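Trans-4-hydroxy-L-proline dehydratase (Clostridioides difficile 70-100-2010, PDB 6VXC) catalyses the radical-based dehydration of trans-4-hydroxy-L-proline to (S)-1-pyrroline-5-carboxylate as a glycyl radical enzyme of anaerobic hydroxyproline breakdown. Local coordinates at residues 66-71 / 103-108; 241-246 / 264-269; 443-448 / 460-465; 586-589 / 593-596. All coordinates share one frame; numbering follows the deposited sequence.

Contact 1 (66-71 / 103-108); sequences VLRALS and YPEICC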
loop_
_atom_site.group_PDB
_atom_site.type_symbol
_atom_site.label_atom_id
_atom_site.label_comp_id
_atom_site.label_asym_id
_atom_site.label_seq_id
_atom_site.Cartn_x
_atom_site.Cartn_y
_atom_site.Cartn_z
ATOM N N VAL A 66 25.954 4.561 -9.061
ATOM C CA VAL A 66 26.686 5.705 -8.531
ATOM C C VAL A 66 26.009 7.011 -8.935
ATOM O O VAL A 66 25.954 7.963 -8.149
ATOM C CB VAL A 66 28.156 5.651 -8.980
ATOM C CG1 VAL A 66 28.869 6.946 -8.624
ATOM C CG2 VAL A 66 28.868 4.466 -8.325
ATOM N N LEU A 67 25.489 7.083 -10.161
ATOM C CA LEU A 67 24.762 8.276 -10.588
ATOM C C LEU A 67 23.576 8.571 -9.672
ATOM O O LEU A 67 23.351 9.720 -9.284
ATOM C CB LEU A 67 24.297 8.123 -12.038
ATOM C CG LEU A 67 23.372 9.201 -12.608
ATOM C CD1 LEU A 67 24.009 10.552 -12.535
ATOM C CD2 LEU A 67 23.078 8.868 -14.043
ATOM N N ARG A 68 22.789 7.550 -9.338
ATOM C CA ARG A 68 21.668 7.761 -8.426
ATOM C C ARG A 68 22.155 8.235 -7.057
ATOM O O ARG A 68 21.601 9.174 -6.479
ATOM C CB ARG A 68 20.866 6.469 -8.279
ATOM C CG ARG A 68 20.260 5.939 -9.572
ATOM C CD ARG A 68 19.236 6.899 -10.149
ATOM N NE ARG A 68 18.197 7.218 -9.178
ATOM C CZ ARG A 68 17.316 8.200 -9.319
ATOM N NH1 ARG A 68 16.425 8.417 -8.374
ATOM N NH2 ARG A 68 17.339 8.974 -10.403
ATOM N N ALA A 69 23.201 7.601 -6.526
ATOM C CA ALA A 69 23.708 7.983 -5.209
ATOM C C ALA A 69 24.261 9.409 -5.215
ATOM O O ALA A 69 23.984 10.200 -4.304
ATOM C CB ALA A 69 24.777 6.990 -4.759
ATOM N N LEU A 70 25.052 9.752 -6.240
ATOM C CA LEU A 70 25.571 11.113 -6.357
ATOM C C LEU A 70 24.442 12.122 -6.535
ATOM O O LEU A 70 24.518 13.244 -6.027
ATOM C CB LEU A 70 26.564 11.206 -7.519
ATOM C CG LEU A 70 27.923 10.533 -7.332
ATOM C CD1 LEU A 70 28.737 10.525 -8.643
ATOM C CD2 LEU A 70 28.691 11.199 -6.201
ATOM N N SER A 71 23.388 11.748 -7.264
ATOM C CA SER A 71 22.265 12.665 -7.424
ATOM C C SER A 71 21.522 12.862 -6.106
ATOM O O SER A 71 21.135 13.986 -5.769
ATOM C CB SER A 71 21.310 12.147 -8.501
ATOM O OG SER A 71 21.968 12.077 -9.750
ATOM N N TYR A 103 9.123 13.496 -9.438
ATOM C CA TYR A 103 10.085 12.443 -9.748
ATOM C C TYR A 103 10.137 12.232 -11.260
ATOM O O TYR A 103 9.697 11.202 -11.776
ATOM C CB TYR A 103 9.715 11.161 -8.998
ATOM C CG TYR A 103 9.662 11.347 -7.481
ATOM C CD1 TYR A 103 8.555 11.924 -6.873
ATOM C CD2 TYR A 103 10.729 10.982 -6.673
ATOM C CE1 TYR A 103 8.500 12.117 -5.507
ATOM C CE2 TYR A 103 10.676 11.171 -5.280
ATOM C CZ TYR A 103 9.555 11.738 -4.709
ATOM O OH TYR A 103 9.472 11.948 -3.334
ATOM N N PRO A 104 10.696 13.195 -12.004
ATOM C CA PRO A 104 10.691 13.097 -13.477
ATOM C C PRO A 104 11.572 11.985 -14.035
ATOM O O PRO A 104 11.413 11.634 -15.210
ATOM C CB PRO A 104 11.197 14.474 -13.916
ATOM C CG PRO A 104 12.042 14.945 -12.772
ATOM C CD PRO A 104 11.361 14.420 -11.531
ATOM N N GLU A 105 12.468 11.396 -13.236
ATOM C CA GLU A 105 13.187 10.215 -13.699
ATOM C C GLU A 105 12.264 9.018 -13.870
ATOM O O GLU A 105 12.633 8.053 -14.551
ATOM C CB GLU A 105 14.323 9.854 -12.743
ATOM C CG GLU A 105 13.859 9.458 -11.337
ATOM C CD GLU A 105 13.880 10.622 -10.381
ATOM O OE1 GLU A 105 14.767 10.638 -9.498
ATOM O OE2 GLU A 105 13.058 11.547 -10.545
ATOM N N ILE A 106 11.102 9.046 -13.222
ATOM C CA ILE A 106 10.116 7.979 -13.302
ATOM C C ILE A 106 8.990 8.406 -14.231
ATOM O O ILE A 106 8.691 7.724 -15.209
ATOM C CB ILE A 106 9.562 7.629 -11.910
ATOM C CG1 ILE A 106 10.688 7.158 -10.986
ATOM C CG2 ILE A 106 8.462 6.562 -12.026
ATOM C CD1 ILE A 106 10.256 7.072 -9.527
ATOM N N CYS A 107 8.356 9.532 -13.919
ATOM C CA CYS A 107 7.272 10.087 -14.729
ATOM C C CYS A 107 7.486 11.587 -14.833
ATOM O O CYS A 107 7.348 12.317 -13.845
ATOM C CB CYS A 107 5.890 9.777 -14.144
ATOM S SG CYS A 107 4.539 10.453 -15.143
ATOM N N CYS A 108 7.829 12.035 -16.028
ATOM C CA CYS A 108 7.989 13.447 -16.317
ATOM C C CYS A 108 6.651 13.949 -16.830
ATOM O O CYS A 108 6.269 13.650 -17.962
ATOM C CB CYS A 108 9.098 13.653 -17.340
ATOM S SG CYS A 108 9.318 15.355 -17.798
#
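The guanidinium of R68 turns its NH1/NH2 edge to the carboxylate of E105, using both terminal nitrogens on a single oxygen. This is a buried salt bridge within the pyruvate formate lyase-like region, tying helix 64-78 to the loop between strand 99-101 and helix 111-119. R68 NH1 lies 3.0 Å from E105 OE1, and R68 NH2 is 3.2 Å from the same E105 OE1; the N-H...O angles are 155° and 142°, the second bond being the more bent. OE1 sits almost in the guanidinium plane, whereas the two flat groups are turned 66° apart, so the grip is a fork closing on one atom rather than a paired, coplanar bidentate bridge. NH1 uses the lone pair of OE1 that faces away from OE2, while NH2 arrives on that same anti side but tilted out of the carboxylate plane.

R68 folds about its CB-CG and CG-CD bonds instead of running straight, and its guanidinium still reaches the loop although R68 CA and E105 CA, the nearest pair, are 10.3 Å apart. Helix 46-58 supplies a second shell: Y55 OH hydrogen-bonds R68 NH2, and R47 makes another salt bridge to E105 OE1. Two arginines on one buried carboxylate would be expected to favour its ionised form. One turn along from R68, S71 OG bonds back to L67 O at 2.8 Å, reaching that carbonyl from the face opposite S71 N.

Contact 2 (241-246 / 264-269); sequences KARQMA and TCDVVP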
loop_
_atom_site.group_PDB
_atom_site.type_symbol
_atom_site.label_atom_id
_atom_site.label_comp_id
_atom_site.label_asym_id
_atom_site.label_seq_id
_atom_site.Cartn_x
_atom_site.Cartn_y
_atom_site.Cartn_z
ATOM N N LYS A 241 21.010 23.966 10.989
ATOM C CA LYS A 241 19.773 24.726 10.855
ATOM C C LYS A 241 19.153 24.988 12.217
ATOM O O LYS A 241 18.735 26.112 12.520
ATOM C CB LYS A 241 18.791 23.970 9.961
ATOM C CG LYS A 241 17.409 24.593 9.805
ATOM C CD LYS A 241 17.399 25.747 8.826
ATOM C CE LYS A 241 15.963 26.162 8.524
ATOM N NZ LYS A 241 15.890 27.373 7.655
ATOM N N ALA A 242 19.110 23.961 13.066
ATOM C CA ALA A 242 18.494 24.126 14.374
ATOM C C ALA A 242 19.239 25.158 15.213
ATOM O O ALA A 242 18.610 26.019 15.841
ATOM C CB ALA A 242 18.426 22.779 15.094
ATOM N N ARG A 243 20.579 25.103 15.219
ATOM C CA ARG A 243 21.367 26.039 16.029
ATOM C C ARG A 243 21.287 27.459 15.493
ATOM O O ARG A 243 21.255 28.420 16.267
ATOM C CB ARG A 243 22.821 25.589 16.097
ATOM C CG ARG A 243 22.991 24.314 16.839
ATOM C CD ARG A 243 24.431 23.962 17.081
ATOM N NE ARG A 243 24.480 22.941 18.118
ATOM C CZ ARG A 243 24.699 21.652 17.902
ATOM N NH1 ARG A 243 24.930 21.205 16.670
ATOM N NH2 ARG A 243 24.690 20.810 18.926
ATOM N N GLN A 244 21.289 27.610 14.175
ATOM C CA GLN A 244 21.135 28.927 13.578
ATOM C C GLN A 244 19.786 29.536 13.947
ATOM O O GLN A 244 19.693 30.741 14.212
ATOM C CB GLN A 244 21.333 28.806 12.070
ATOM C CG GLN A 244 20.610 29.794 11.197
ATOM C CD GLN A 244 20.676 29.374 9.734
ATOM O OE1 GLN A 244 21.763 29.128 9.195
ATOM N NE2 GLN A 244 19.510 29.257 9.091
ATOM N N MET A 245 18.734 28.710 14.014
ATOM C CA MET A 245 17.434 29.192 14.468
ATOM C C MET A 245 17.424 29.458 15.968
ATOM O O MET A 245 16.698 30.341 16.435
ATOM C CB MET A 245 16.335 28.191 14.104
ATOM C CG MET A 245 16.026 28.120 12.632
ATOM S SD MET A 245 14.787 26.862 12.272
ATOM C CE MET A 245 13.330 27.591 13.001
ATOM N N ALA A 246 18.182 28.681 16.742
ATOM C CA ALA A 246 18.216 28.890 18.184
ATOM C C ALA A 246 18.819 30.248 18.532
ATOM O O ALA A 246 18.330 30.938 19.432
ATOM C CB ALA A 246 18.965 27.749 18.866
ATOM N N THR A 264 19.964 16.043 19.002
ATOM C CA THR A 264 19.505 14.774 18.455
ATOM C C THR A 264 20.149 14.508 17.102
ATOM O O THR A 264 20.607 13.394 16.834
ATOM C CB THR A 264 17.979 14.796 18.373
ATOM O OG1 THR A 264 17.449 15.066 19.677
ATOM C CG2 THR A 264 17.411 13.483 17.834
ATOM N N CYS A 265 20.206 15.530 16.251
ATOM C CA CYS A 265 20.798 15.409 14.924
ATOM C C CYS A 265 22.328 15.321 14.955
ATOM O O CYS A 265 22.928 14.881 13.968
ATOM C CB CYS A 265 20.334 16.587 14.063
ATOM S SG CYS A 265 18.517 16.663 13.839
ATOM N N ASP A 266 22.975 15.729 16.055
ATOM C CA ASP A 266 24.396 15.438 16.227
ATOM C C ASP A 266 24.643 13.943 16.280
ATOM O O ASP A 266 25.746 13.481 15.968
ATOM C CB ASP A 266 24.942 16.051 17.521
ATOM C CG ASP A 266 25.110 17.548 17.450
ATOM O OD1 ASP A 266 25.136 18.109 16.338
ATOM O OD2 ASP A 266 25.227 18.169 18.532
ATOM N N VAL A 267 23.640 13.172 16.696
ATOM C CA VAL A 267 23.808 11.732 16.833
ATOM C C VAL A 267 23.324 11.031 15.571
ATOM O O VAL A 267 24.080 10.291 14.940
ATOM C CB VAL A 267 23.073 11.194 18.069
ATOM C CG1 VAL A 267 23.277 9.689 18.188
ATOM C CG2 VAL A 267 23.531 11.919 19.335
ATOM N N VAL A 268 22.062 11.246 15.208
ATOM C CA VAL A 268 21.455 10.534 14.092
ATOM C C VAL A 268 21.269 11.463 12.899
ATOM O O VAL A 268 20.987 12.643 13.064
ATOM C CB VAL A 268 20.111 9.891 14.531
ATOM C CG1 VAL A 268 20.337 8.951 15.704
ATOM C CG2 VAL A 268 19.049 10.966 14.863
ATOM N N PRO A 269 21.374 10.921 11.680
ATOM C CA PRO A 269 21.558 9.495 11.366
ATOM C C PRO A 269 22.992 8.975 11.280
ATOM O O PRO A 269 23.175 7.797 10.985
ATOM C CB PRO A 269 20.872 9.358 10.002
ATOM C CG PRO A 269 20.808 10.725 9.418
ATOM C CD PRO A 269 21.157 11.740 10.475
#
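R243 NH2 donates to D266 OD2 over 2.7 Å, the shorter arm of a two-armed salt bridge; the other runs from R243 NH1 to D266 OD1 at 3.1 Å. Each nitrogen takes its own oxygen, so guanidinium and carboxylate face each other end-on. Their planes are only 18° apart, close to coplanar, and both hydrogen bonds are nearly straight, at 177° through NH2 and 170° through NH1. Both oxygens are met on the syn side, with NH2 lying somewhat out of the carboxylate plane. A pair held at two points like this resists rotation of either flat group about the line joining them.

The two side chains cross at about a right angle. From CG to NE the arginine is stretched out, and that length lets it span the gap between the backbones. D266 is much shorter and offers its carboxylate from the segment 264-269. Both residues are exposed, so this is a surface bridge, and solvent would be expected to weaken its net pull compared with a buried pair.

Beneath the bridge the interface becomes apolar: A242 packs on I261 and A262, C265 lies on Y238 and A239, and A246 touches L259. As residues climb along helix 214-248 their partners descend along helix 252-267, the pattern of an antiparallel helical hairpin with a short connection, here clasped across its outer side by R243 and D266.

Contact 3 (443-448 / 460-465); sequences IEDARL and FGKEAY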
loop_
_atom_site.group_PDB
_atom_site.type_symbol
_atom_site.label_atom_id
_atom_site.label_comp_id
_atom_site.label_asym_id
_atom_site.label_seq_id
_atom_site.Cartn_x
_atom_site.Cartn_y
_atom_site.Cartn_z
ATOM N N ILE A 443 11.494 -19.559 10.390
ATOM C CA ILE A 443 10.655 -19.111 11.508
ATOM C C ILE A 443 11.305 -17.919 12.200
ATOM O O ILE A 443 10.622 -16.977 12.623
ATOM C CB ILE A 443 10.364 -20.257 12.500
ATOM C CG1 ILE A 443 9.467 -19.776 13.644
ATOM C CG2 ILE A 443 11.620 -20.805 13.110
ATOM C CD1 ILE A 443 8.076 -19.354 13.221
ATOM N N GLU A 444 12.637 -17.914 12.287
ATOM C CA GLU A 444 13.312 -16.779 12.904
ATOM C C GLU A 444 13.004 -15.484 12.162
ATOM O O GLU A 444 12.734 -14.452 12.785
ATOM C CB GLU A 444 14.825 -16.981 12.943
ATOM C CG GLU A 444 15.519 -15.729 13.492
ATOM C CD GLU A 444 16.972 -15.918 13.866
ATOM O OE1 GLU A 444 17.597 -16.879 13.371
ATOM O OE2 GLU A 444 17.486 -15.103 14.680
ATOM N N ASP A 445 13.045 -15.519 10.834
ATOM C CA ASP A 445 12.760 -14.322 10.059
ATOM C C ASP A 445 11.267 -14.013 10.035
ATOM O O ASP A 445 10.876 -12.845 10.062
ATOM C CB ASP A 445 13.314 -14.467 8.632
ATOM C CG ASP A 445 14.847 -14.422 8.578
ATOM O OD1 ASP A 445 15.475 -13.973 9.567
ATOM O OD2 ASP A 445 15.424 -14.809 7.533
ATOM N N ALA A 446 10.421 -15.040 9.991
ATOM C CA ALA A 446 8.985 -14.784 9.928
ATOM C C ALA A 446 8.483 -14.041 11.165
ATOM O O ALA A 446 7.572 -13.213 11.058
ATOM C CB ALA A 446 8.224 -16.100 9.759
ATOM N N ARG A 447 9.069 -14.316 12.338
ATOM C CA ARG A 447 8.682 -13.637 13.567
ATOM C C ARG A 447 8.961 -12.141 13.526
ATOM O O ARG A 447 8.452 -11.408 14.382
ATOM C CB ARG A 447 9.404 -14.276 14.759
ATOM C CG ARG A 447 8.894 -15.666 15.111
ATOM C CD ARG A 447 9.857 -16.393 16.053
ATOM N NE ARG A 447 9.321 -17.677 16.493
ATOM C CZ ARG A 447 10.059 -18.698 16.922
ATOM N NH1 ARG A 447 9.466 -19.822 17.301
ATOM N NH2 ARG A 447 11.379 -18.596 16.979
ATOM N N LEU A 448 9.751 -11.669 12.571
ATOM C CA LEU A 448 9.989 -10.241 12.429
ATOM C C LEU A 448 9.029 -9.597 11.438
ATOM O O LEU A 448 9.091 -8.385 11.229
ATOM C CB LEU A 448 11.448 -9.993 11.989
ATOM C CG LEU A 448 12.524 -10.623 12.884
ATOM C CD1 LEU A 448 13.959 -10.476 12.329
ATOM C CD2 LEU A 448 12.454 -10.070 14.301
ATOM N N PHE A 460 9.806 -7.939 7.142
ATOM C CA PHE A 460 10.230 -6.537 7.259
ATOM C C PHE A 460 11.744 -6.400 7.315
ATOM O O PHE A 460 12.402 -7.043 8.125
ATOM C CB PHE A 460 9.615 -5.920 8.524
ATOM C CG PHE A 460 8.110 -5.852 8.516
ATOM C CD1 PHE A 460 7.388 -6.022 7.342
ATOM C CD2 PHE A 460 7.415 -5.605 9.702
ATOM C CE1 PHE A 460 5.994 -5.943 7.340
ATOM C CE2 PHE A 460 6.031 -5.525 9.708
ATOM C CZ PHE A 460 5.320 -5.689 8.534
ATOM N N GLY A 461 12.293 -5.552 6.460
ATOM C CA GLY A 461 13.727 -5.326 6.423
ATOM C C GLY A 461 14.551 -6.417 5.768
ATOM O O GLY A 461 15.776 -6.307 5.752
ATOM N N LYS A 462 13.932 -7.473 5.239
ATOM C CA LYS A 462 14.698 -8.562 4.641
ATOM C C LYS A 462 14.128 -9.020 3.296
ATOM O O LYS A 462 14.581 -10.041 2.764
ATOM C CB LYS A 462 14.758 -9.759 5.583
ATOM C CG LYS A 462 15.391 -9.519 6.943
ATOM C CD LYS A 462 15.181 -10.737 7.832
ATOM C CE LYS A 462 16.137 -10.764 9.030
ATOM N NZ LYS A 462 16.238 -9.447 9.677
ATOM N N GLU A 463 13.151 -8.311 2.738
ATOM C CA GLU A 463 12.425 -8.811 1.583
ATOM C C GLU A 463 12.105 -7.666 0.641
ATOM O O GLU A 463 11.753 -6.568 1.075
ATOM C CB GLU A 463 11.116 -9.530 2.010
ATOM C CG GLU A 463 10.319 -10.088 0.844
ATOM C CD GLU A 463 9.119 -10.929 1.267
ATOM O OE1 GLU A 463 8.738 -10.891 2.464
ATOM O OE2 GLU A 463 8.555 -11.633 0.398
ATOM N N ALA A 464 12.239 -7.931 -0.648
ATOM C CA ALA A 464 11.573 -7.150 -1.676
ATOM C C ALA A 464 10.330 -7.930 -2.080
ATOM O O ALA A 464 10.428 -9.019 -2.653
ATOM C CB ALA A 464 12.496 -6.906 -2.866
ATOM N N TYR A 465 9.162 -7.392 -1.758
ATOM C CA TYR A 465 7.892 -8.034 -2.102
ATOM C C TYR A 465 7.091 -6.989 -2.861
ATOM O O TYR A 465 6.480 -6.102 -2.265
ATOM C CB TYR A 465 7.152 -8.595 -0.868
ATOM C CG TYR A 465 6.904 -7.682 0.335
ATOM C CD1 TYR A 465 7.960 -7.223 1.114
ATOM C CD2 TYR A 465 5.603 -7.375 0.750
ATOM C CE1 TYR A 465 7.735 -6.412 2.240
ATOM C CE2 TYR A 465 5.369 -6.585 1.864
ATOM C CZ TYR A 465 6.436 -6.104 2.608
ATOM O OH TYR A 465 6.190 -5.310 3.715
#
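L448 and K462 make the side-chain packing here: L448 CD1 lies 3.6 Å from K462 NZ and 4.0 Å from K462 CE, so the leucine methyl rests against the end of the lysine. The lysine chain runs extended to CE and then turns at its last torsion (chi4 45°), swinging NZ toward L448 and D549, its salt-bridge partner.

The charged groups come close without bonding across the contact. D445 OD1 approaches K462 CE at 3.3 Å, whereas D445 OD1 to K462 NZ is 4.6 Å, an attraction beyond salt-bridge range. D445 instead spends OD2 on R564 and on the hydroxyl of Y565.

A carbonyl-to-ring contact completes the set. L448 O stands 3.6 Å from F460 CD2, meeting the ring obliquely, with F460 CB at 3.7 Å from the same L448 O.

Between the two segments runs the stretch carrying C454 and E456, the radical cysteine and proton acceptor by similarity; the F460 side chain is about 8 Å from that of E456. The chain around L448 thus lies against the residues leading into strand 463-472, which pairs in parallel with 565-573, while I443 and A446 pack onto helix 429-438.

Contact 4 (586-589 / 593-596); sequences KYNV and KKFD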
loop_
_atom_site.group_PDB
_atom_site.type_symbol
_atom_site.label_atom_id
_atom_site.label_comp_id
_atom_site.label_asym_id
_atom_site.label_seq_id
_atom_site.Cartn_x
_atom_site.Cartn_y
_atom_site.Cartn_z
ATOM N N LYS A 586 -23.777 -21.804 -13.432
ATOM C CA LYS A 586 -23.896 -23.220 -13.114
ATOM C C LYS A 586 -25.303 -23.561 -12.637
ATOM O O LYS A 586 -25.910 -24.533 -13.100
ATOM C CB LYS A 586 -22.876 -23.597 -12.048
ATOM C CG LYS A 586 -22.910 -25.055 -11.649
ATOM C CD LYS A 586 -21.891 -25.277 -10.553
ATOM C CE LYS A 586 -21.652 -26.725 -10.301
ATOM N NZ LYS A 586 -20.568 -26.864 -9.285
ATOM N N TYR A 587 -25.846 -22.742 -11.732
ATOM C CA TYR A 587 -27.143 -23.032 -11.129
ATOM C C TYR A 587 -28.269 -22.909 -12.146
ATOM O O TYR A 587 -29.103 -23.812 -12.272
ATOM C CB TYR A 587 -27.375 -22.086 -9.939
ATOM C CG TYR A 587 -28.614 -22.362 -9.108
ATOM C CD1 TYR A 587 -28.597 -23.324 -8.112
ATOM C CD2 TYR A 587 -29.784 -21.636 -9.296
ATOM C CE1 TYR A 587 -29.717 -23.577 -7.331
ATOM C CE2 TYR A 587 -30.930 -21.889 -8.514
ATOM C CZ TYR A 587 -30.880 -22.861 -7.530
ATOM O OH TYR A 587 -31.976 -23.134 -6.748
ATOM N N ASN A 588 -28.292 -21.806 -12.897
ATOM C CA ASN A 588 -29.422 -21.504 -13.763
ATOM C C ASN A 588 -29.308 -22.130 -15.151
ATOM O O ASN A 588 -30.314 -22.614 -15.681
ATOM C CB ASN A 588 -29.590 -19.991 -13.894
ATOM C CG ASN A 588 -30.061 -19.351 -12.604
ATOM O OD1 ASN A 588 -31.230 -19.481 -12.229
ATOM N ND2 ASN A 588 -29.151 -18.656 -11.913
ATOM N N VAL A 589 -28.115 -22.167 -15.740
ATOM C CA VAL A 589 -27.966 -22.691 -17.100
ATOM C C VAL A 589 -27.792 -24.207 -17.099
ATOM O O VAL A 589 -28.470 -24.916 -17.843
ATOM C CB VAL A 589 -26.790 -22.006 -17.828
ATOM C CG1 VAL A 589 -26.609 -22.633 -19.207
ATOM C CG2 VAL A 589 -27.013 -20.511 -17.937
ATOM N N LYS A 593 -31.417 -25.425 -15.240
ATOM C CA LYS A 593 -31.816 -25.239 -16.628
ATOM C C LYS A 593 -33.042 -24.332 -16.728
ATOM O O LYS A 593 -34.031 -24.661 -17.375
ATOM C CB LYS A 593 -32.073 -26.590 -17.301
ATOM C CG LYS A 593 -30.919 -27.567 -17.180
ATOM C CD LYS A 593 -31.161 -28.823 -18.025
ATOM C CE LYS A 593 -29.917 -29.705 -18.091
ATOM N NZ LYS A 593 -29.575 -30.272 -16.753
ATOM N N LYS A 594 -32.983 -23.189 -16.058
ATOM C CA LYS A 594 -34.089 -22.248 -16.145
ATOM C C LYS A 594 -33.997 -21.381 -17.390
ATOM O O LYS A 594 -35.014 -20.853 -17.841
ATOM C CB LYS A 594 -34.133 -21.371 -14.897
ATOM C CG LYS A 594 -34.282 -22.143 -13.590
ATOM C CD LYS A 594 -34.518 -21.199 -12.417
ATOM C CE LYS A 594 -34.447 -21.950 -11.100
ATOM N NZ LYS A 594 -34.702 -21.067 -9.927
ATOM N N PHE A 595 -32.798 -21.205 -17.936
ATOM C CA PHE A 595 -32.609 -20.519 -19.205
ATOM C C PHE A 595 -31.287 -20.994 -19.792
ATOM O O PHE A 595 -30.474 -21.628 -19.108
ATOM C CB PHE A 595 -32.660 -18.993 -19.036
ATOM C CG PHE A 595 -31.728 -18.445 -17.969
ATOM C CD1 PHE A 595 -30.393 -18.215 -18.250
ATOM C CD2 PHE A 595 -32.198 -18.146 -16.706
ATOM C CE1 PHE A 595 -29.536 -17.698 -17.287
ATOM C CE2 PHE A 595 -31.349 -17.631 -15.728
ATOM C CZ PHE A 595 -30.016 -17.409 -16.021
ATOM N N ASP A 596 -31.081 -20.702 -21.071
ATOM C CA ASP A 596 -29.887 -21.181 -21.753
ATOM C C ASP A 596 -28.845 -20.074 -21.865
ATOM O O ASP A 596 -29.084 -18.926 -21.501
ATOM C CB ASP A 596 -30.233 -21.779 -23.133
ATOM C CG ASP A 596 -30.888 -20.787 -24.099
ATOM O OD1 ASP A 596 -30.871 -19.566 -23.877
ATOM O OD2 ASP A 596 -31.433 -21.259 -25.123
HETATM O O HOH W 1 -33.985 -21.092 -7.181
HETATM O O HOH W 2 -32.688 -19.162 -10.071
HETATM O O HOH W 3 -30.284 -24.509 -19.980
#
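This is a helix-end contact: the chain leaving helix 575-591 doubles back over its last turns before entering helix 597-605, far out on the periphery of the protein. The backbone bond holding the fold-back runs from K594 N to N588 O, 2.8 Å long and lying in the carbonyl plane. K593 N also comes to 3.1 Å from N588 O, but at too poor an angle to count as a hydrogen bond. Further along, V589 CA points its hydrogen at F595 O over 3.4 Å, a CA-H...O contact.

Such a reversal is the C-terminal end of a helix, here widened by a pi-type turn at 586-589 and broken by K593, whose positive phi (55°) takes the backbone out of the right-handed helical region. D596 then serves as N-cap of the next helix, its side chain capping a backbone N there and its OD1 hydrogen-bonded to T599 OG1.

Below the turn N588 CB is 3.4 Å from F595 CZ, with amide and ring planes only 13° apart; V589 CG2 meets F595 CE1 at 3.8 Å. Helix 612-620 packs against this ring through I614, L617 and V618. N588 ND2 is held by A584 O and T622 OG1, while N588 OD1 receives a water at 2.6 Å. That water accepts from K594 NZ, at the end of an extended chain, and a second water links K594 NZ to Y587 OH. A third donates to both V589 O (2.8 Å) and F595 O.

In the fold
All four contacts fall within the pyruvate formate lyase-like region and follow one another along the chain without overlap. Contact 3 is the one beside the residues assigned to catalysis by similarity, and its centre is about 17 Å from that of the chain. Measured centre to centre, contact 1 is about 28 Å from it and likewise about 28 Å from contact 2, which sits about 33 Å from contact 3. Contact 4 lies on the opposite side of the chain's centre from contacts 1 and 2, its centre about 73 Å from that of contact 2 and about 48 Å from that of contact 3. Contacts 1 and 2, both salt bridges, and contact 4, a helix end, lie away from the annotated sites.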